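Long-range contact in immunoreactive 84kD antigen PG93 (Porphyromonas gingivalis, PDB 5M11), which is an essential surface-exposed component of the type IX secretion system in the oral bacterium Porphyromonas gingivalis, and carries bound zinc and calcium ions: residues G688-I702 against Q712-A724. Residues are numbered along the deposited sequence; the frame is centred on the assembly and turned at random.
Sequences GVTIAGLQAGCSVKI and QTESVTTEVKWNA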
loop_
_atom_site.group_PDB
_atom_site.type_symbol
_atom_site.label_atom_id
_atom_site.label_comp_id
_atom_site.label_asym_id
_atom_site.label_seq_id
_atom_site.Cartn_x
_atom_site.Cartn_y
_atom_site.Cartn_z
ATOM N N GLY A 688 26.368 19.941 8.283
ATOM C CA GLY A 688 27.258 19.144 9.136
ATOM C C GLY A 688 27.615 17.780 8.565
ATOM O O GLY A 688 27.698 17.635 7.342
ATOM N N VAL A 689 27.835 16.754 9.442
ATOM C CA VAL A 689 28.165 15.379 9.001
ATOM C C VAL A 689 27.104 14.360 9.453
ATOM O O VAL A 689 26.424 14.568 10.465
ATOM C CB VAL A 689 29.585 14.873 9.384
ATOM C CG1 VAL A 689 30.674 15.706 8.723
ATOM C CG2 VAL A 689 29.789 14.793 10.891
ATOM N N THR A 690 26.998 13.248 8.698
ATOM C CA THR A 690 26.099 12.132 8.980
ATOM C C THR A 690 26.903 10.834 9.114
ATOM O O THR A 690 27.621 10.451 8.177
ATOM C CB THR A 690 25.016 12.005 7.892
ATOM O OG1 THR A 690 24.312 13.242 7.812
ATOM C CG2 THR A 690 24.027 10.839 8.151
ATOM N N ILE A 691 26.784 10.170 10.292
ATOM C CA ILE A 691 27.368 8.851 10.548
ATOM C C ILE A 691 26.350 7.886 10.035
ATOM O O ILE A 691 25.196 7.977 10.443
ATOM C CB ILE A 691 27.773 8.552 12.031
ATOM C CG1 ILE A 691 28.609 9.701 12.694
ATOM C CG2 ILE A 691 28.485 7.198 12.152
ATOM C CD1 ILE A 691 29.808 10.205 11.939
ATOM N N ALA A 692 26.733 7.017 9.100
ATOM C CA ALA A 692 25.790 6.064 8.526
ATOM C C ALA A 692 26.370 4.642 8.533
ATOM O O ALA A 692 27.530 4.459 8.920
ATOM C CB ALA A 692 25.408 6.494 7.120
ATOM N N GLY A 693 25.534 3.658 8.175
ATOM C CA GLY A 693 25.879 2.240 8.188
ATOM C C GLY A 693 26.021 1.656 9.587
ATOM O O GLY A 693 26.600 0.577 9.749
ATOM N N LEU A 694 25.477 2.349 10.609
ATOM C CA LEU A 694 25.524 1.933 12.004
ATOM C C LEU A 694 24.529 0.831 12.317
ATOM O O LEU A 694 23.809 0.363 11.430
ATOM C CB LEU A 694 25.216 3.132 12.926
ATOM C CG LEU A 694 26.205 4.275 12.997
ATOM C CD1 LEU A 694 25.592 5.413 13.676
ATOM C CD2 LEU A 694 27.419 3.898 13.763
ATOM N N GLN A 695 24.478 0.438 13.605
ATOM C CA GLN A 695 23.563 -0.554 14.176
ATOM C C GLN A 695 22.911 0.107 15.379
ATOM O O GLN A 695 23.620 0.737 16.142
ATOM C CB GLN A 695 24.335 -1.835 14.564
ATOM C CG GLN A 695 23.495 -3.108 14.596
ATOM C CD GLN A 695 23.358 -3.753 13.237
ATOM O OE1 GLN A 695 24.177 -4.577 12.821
ATOM N NE2 GLN A 695 22.296 -3.425 12.527
ATOM N N ALA A 696 21.577 0.059 15.512
ATOM C CA ALA A 696 20.859 0.685 16.626
ATOM C C ALA A 696 21.294 0.080 17.952
ATOM O O ALA A 696 21.406 -1.140 18.057
ATOM C CB ALA A 696 19.364 0.530 16.436
ATOM N N GLY A 697 21.590 0.945 18.920
ATOM C CA GLY A 697 22.070 0.583 20.255
ATOM C C GLY A 697 23.568 0.770 20.460
ATOM O O GLY A 697 24.090 0.501 21.545
ATOM N N CYS A 698 24.268 1.248 19.418
ATOM C CA CYS A 698 25.709 1.447 19.407
ATOM C C CYS A 698 26.097 2.723 20.107
ATOM O O CYS A 698 25.405 3.734 19.991
ATOM C CB CYS A 698 26.227 1.454 17.971
ATOM S SG CYS A 698 26.672 -0.178 17.320
ATOM N N SER A 699 27.259 2.700 20.768
ATOM C CA SER A 699 27.840 3.894 21.337
ATOM C C SER A 699 28.595 4.586 20.204
ATOM O O SER A 699 29.311 3.915 19.459
ATOM C CB SER A 699 28.764 3.543 22.495
ATOM O OG SER A 699 29.459 4.699 22.941
ATOM N N VAL A 700 28.378 5.893 20.015
ATOM C CA VAL A 700 29.041 6.661 18.954
ATOM C C VAL A 700 29.635 7.893 19.615
ATOM O O VAL A 700 28.882 8.687 20.186
ATOM C CB VAL A 700 28.096 6.995 17.744
ATOM C CG1 VAL A 700 28.798 7.853 16.693
ATOM C CG2 VAL A 700 27.551 5.724 17.099
ATOM N N LYS A 701 30.982 8.020 19.589
ATOM C CA LYS A 701 31.684 9.167 20.195
ATOM C C LYS A 701 32.711 9.782 19.221
ATOM O O LYS A 701 33.470 9.060 18.566
ATOM C CB LYS A 701 32.332 8.823 21.557
ATOM C CG LYS A 701 33.510 7.845 21.523
ATOM C CD LYS A 701 33.908 7.348 22.912
ATOM C CE LYS A 701 33.380 5.968 23.218
ATOM N NZ LYS A 701 31.911 5.971 23.423
ATOM N N ILE A 702 32.686 11.123 19.108
ATOM C CA ILE A 702 33.556 11.886 18.216
ATOM C C ILE A 702 34.668 12.542 19.033
ATOM O O ILE A 702 34.388 13.244 20.007
ATOM C CB ILE A 702 32.744 12.922 17.380
ATOM C CG1 ILE A 702 31.571 12.233 16.632
ATOM C CG2 ILE A 702 33.654 13.683 16.401
ATOM C CD1 ILE A 702 30.444 13.124 16.201
ATOM N N GLN A 712 28.820 12.711 21.856
ATOM C CA GLN A 712 28.566 11.309 22.197
ATOM C C GLN A 712 27.067 10.999 22.220
ATOM O O GLN A 712 26.305 11.717 22.865
ATOM C CB GLN A 712 29.196 10.985 23.560
ATOM C CG GLN A 712 29.116 9.521 23.975
ATOM C CD GLN A 712 30.175 9.158 24.983
ATOM O OE1 GLN A 712 31.037 8.311 24.722
ATOM N NE2 GLN A 712 30.148 9.799 26.153
ATOM N N THR A 713 26.657 9.922 21.527
ATOM C CA THR A 713 25.274 9.417 21.503
ATOM C C THR A 713 25.234 7.907 21.369
ATOM O O THR A 713 26.269 7.252 21.226
ATOM C CB THR A 713 24.423 10.009 20.353
ATOM O OG1 THR A 713 25.205 10.102 19.154
ATOM C CG2 THR A 713 23.745 11.323 20.714
ATOM N N GLU A 714 24.014 7.368 21.413
ATOM C CA GLU A 714 23.695 5.978 21.158
ATOM C C GLU A 714 23.018 5.962 19.795
ATOM O O GLU A 714 22.436 6.976 19.398
ATOM C CB GLU A 714 22.802 5.388 22.267
ATOM C CG GLU A 714 22.901 3.874 22.393
ATOM C CD GLU A 714 21.770 3.196 23.145
ATOM O OE1 GLU A 714 20.668 3.061 22.562
ATOM O OE2 GLU A 714 21.998 2.752 24.295
ATOM N N SER A 715 23.106 4.859 19.053
ATOM C CA SER A 715 22.463 4.830 17.748
ATOM C C SER A 715 20.969 4.565 17.904
ATOM O O SER A 715 20.569 3.623 18.600
ATOM C CB SER A 715 23.111 3.796 16.844
ATOM O OG SER A 715 22.674 4.003 15.513
ATOM N N VAL A 716 20.147 5.448 17.308
ATOM C CA VAL A 716 18.675 5.344 17.347
ATOM C C VAL A 716 18.229 4.370 16.226
ATOM O O VAL A 716 17.583 3.364 16.511
ATOM C CB VAL A 716 17.964 6.741 17.271
ATOM C CG1 VAL A 716 18.557 7.651 16.178
ATOM C CG2 VAL A 716 16.452 6.601 17.116
ATOM N N THR A 717 18.636 4.680 14.971
ATOM C CA THR A 717 18.403 3.980 13.715
ATOM C C THR A 717 19.784 3.507 13.161
ATOM O O THR A 717 20.626 3.027 13.913
ATOM C CB THR A 717 17.599 4.908 12.758
ATOM O OG1 THR A 717 17.323 4.241 11.515
ATOM C CG2 THR A 717 18.294 6.266 12.502
ATOM N N THR A 718 19.990 3.626 11.855
ATOM C CA THR A 718 21.181 3.239 11.096
ATOM C C THR A 718 22.079 4.462 10.958
ATOM O O THR A 718 23.253 4.338 10.603
ATOM C CB THR A 718 20.753 2.638 9.719
ATOM O OG1 THR A 718 19.337 2.834 9.473
ATOM C CG2 THR A 718 21.067 1.154 9.626
ATOM N N GLU A 719 21.527 5.646 11.282
ATOM C CA GLU A 719 22.217 6.922 11.192
ATOM C C GLU A 719 22.246 7.685 12.522
ATOM O O GLU A 719 21.359 7.546 13.373
ATOM C CB GLU A 719 21.547 7.809 10.124
ATOM C CG GLU A 719 21.916 7.474 8.688
ATOM C CD GLU A 719 21.054 8.086 7.593
ATOM O OE1 GLU A 719 20.333 9.073 7.874
ATOM O OE2 GLU A 719 21.128 7.597 6.441
ATOM N N VAL A 720 23.284 8.514 12.660
ATOM C CA VAL A 720 23.573 9.466 13.745
ATOM C C VAL A 720 24.071 10.745 13.026
ATOM O O VAL A 720 24.795 10.640 12.035
ATOM C CB VAL A 720 24.577 8.886 14.802
ATOM C CG1 VAL A 720 25.235 9.978 15.646
ATOM C CG2 VAL A 720 23.902 7.862 15.710
ATOM N N LYS A 721 23.631 11.930 13.463
ATOM C CA LYS A 721 24.068 13.175 12.827
ATOM C C LYS A 721 24.789 14.090 13.827
ATOM O O LYS A 721 24.484 14.087 15.029
ATOM C CB LYS A 721 22.898 13.914 12.151
ATOM C CG LYS A 721 22.409 13.211 10.889
ATOM C CD LYS A 721 21.351 14.004 10.115
ATOM C CE LYS A 721 20.658 13.166 9.051
ATOM N NZ LYS A 721 21.425 13.093 7.772
ATOM N N TRP A 722 25.773 14.848 13.315
ATOM C CA TRP A 722 26.539 15.815 14.089
ATOM C C TRP A 722 26.533 17.161 13.366
ATOM O O TRP A 722 26.832 17.218 12.170
ATOM C CB TRP A 722 27.976 15.316 14.342
ATOM C CG TRP A 722 28.788 16.209 15.245
ATOM C CD1 TRP A 722 28.391 16.765 16.426
ATOM C CD2 TRP A 722 30.164 16.590 15.066
ATOM N NE1 TRP A 722 29.418 17.495 16.977
ATOM C CE2 TRP A 722 30.518 17.408 16.162
ATOM C CE3 TRP A 722 31.138 16.316 14.083
ATOM C CZ2 TRP A 722 31.793 17.971 16.295
ATOM C CZ3 TRP A 722 32.406 16.855 14.233
ATOM C CH2 TRP A 722 32.722 17.675 15.322
ATOM N N ASN A 723 26.185 18.239 14.102
ATOM C CA ASN A 723 26.125 19.632 13.620
ATOM C C ASN A 723 27.529 20.186 13.247
ATOM O O ASN A 723 27.609 21.230 12.592
ATOM C CB ASN A 723 25.444 20.552 14.663
ATOM C CG ASN A 723 26.025 20.477 16.066
ATOM O OD1 ASN A 723 26.884 21.277 16.463
ATOM N ND2 ASN A 723 25.548 19.534 16.865
ATOM N N ALA A 724 28.616 19.476 13.670
ATOM C CA ALA A 724 30.051 19.727 13.437
ATOM C C ALA A 724 30.529 21.090 13.952
ATOM O O ALA A 724 31.548 21.603 13.490
ATOM C CB ALA A 724 30.390 19.569 11.961
#
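Ile702 and Trp722 show how the two layers of a beta sandwich are fitted together by a bump and a flat plate. The CD1 methyl of Ile702 lies over one face of the indole, 3.9 Å from the centroid of its five-membered ring and 27° off the normal, a CH-pi contact. Ala724 CA covers the opposite face, while Val689 CG2 meets the rim at 3.8 Å from Trp722 CE3. Its place on the strand turns Trp722 inward, and chi1 of -175°, with CG anti to the backbone N, swings the indole beneath Ile702; Phe754 and Tyr711 also pack on it.

Further along, Leu694 and Val720 cross at about a right angle, Leu694 CD1 bedding 3.6 Å from Val720 CG2. Val700 approaches more loosely from the other layer, CG1 to CG1 of Val720, and Val739 and Val741 extend this apolar filling.

Two antiparallel ladders frame the core: 689-692 against 720-722 in one sheet and 699-702 against 712-714 in the other. Both segments cross from one sheet to the other at the same end, where Leu694 N bonds Thr718 O and Gly697 N bonds Ser715 O, the latter at 2.9 Å. Gly697 belongs to the type II turn from Gln695 to Cys698, whose end side chains touch the calcium ligands Glu670 and Asp743, respectively.

On the outward faces, polar groups run alongside each other. Lys721 NZ reaches Thr690 OG1 at 2.9 Å, and Lys701, bent at chi3 and chi4, brings NZ to Gln712 OE1 in the carbonyl plane at 2.8 Å and makes a weak bond to Ser699 OG. The chemistry is thus divided: hydrocarbon and indole join the layers, backbone bonds knit the sheets and their linking loops, and the lysine amines find hydroxyl and amide oxygens on faces turned from the core, probably keeping charge out of the apolar interior.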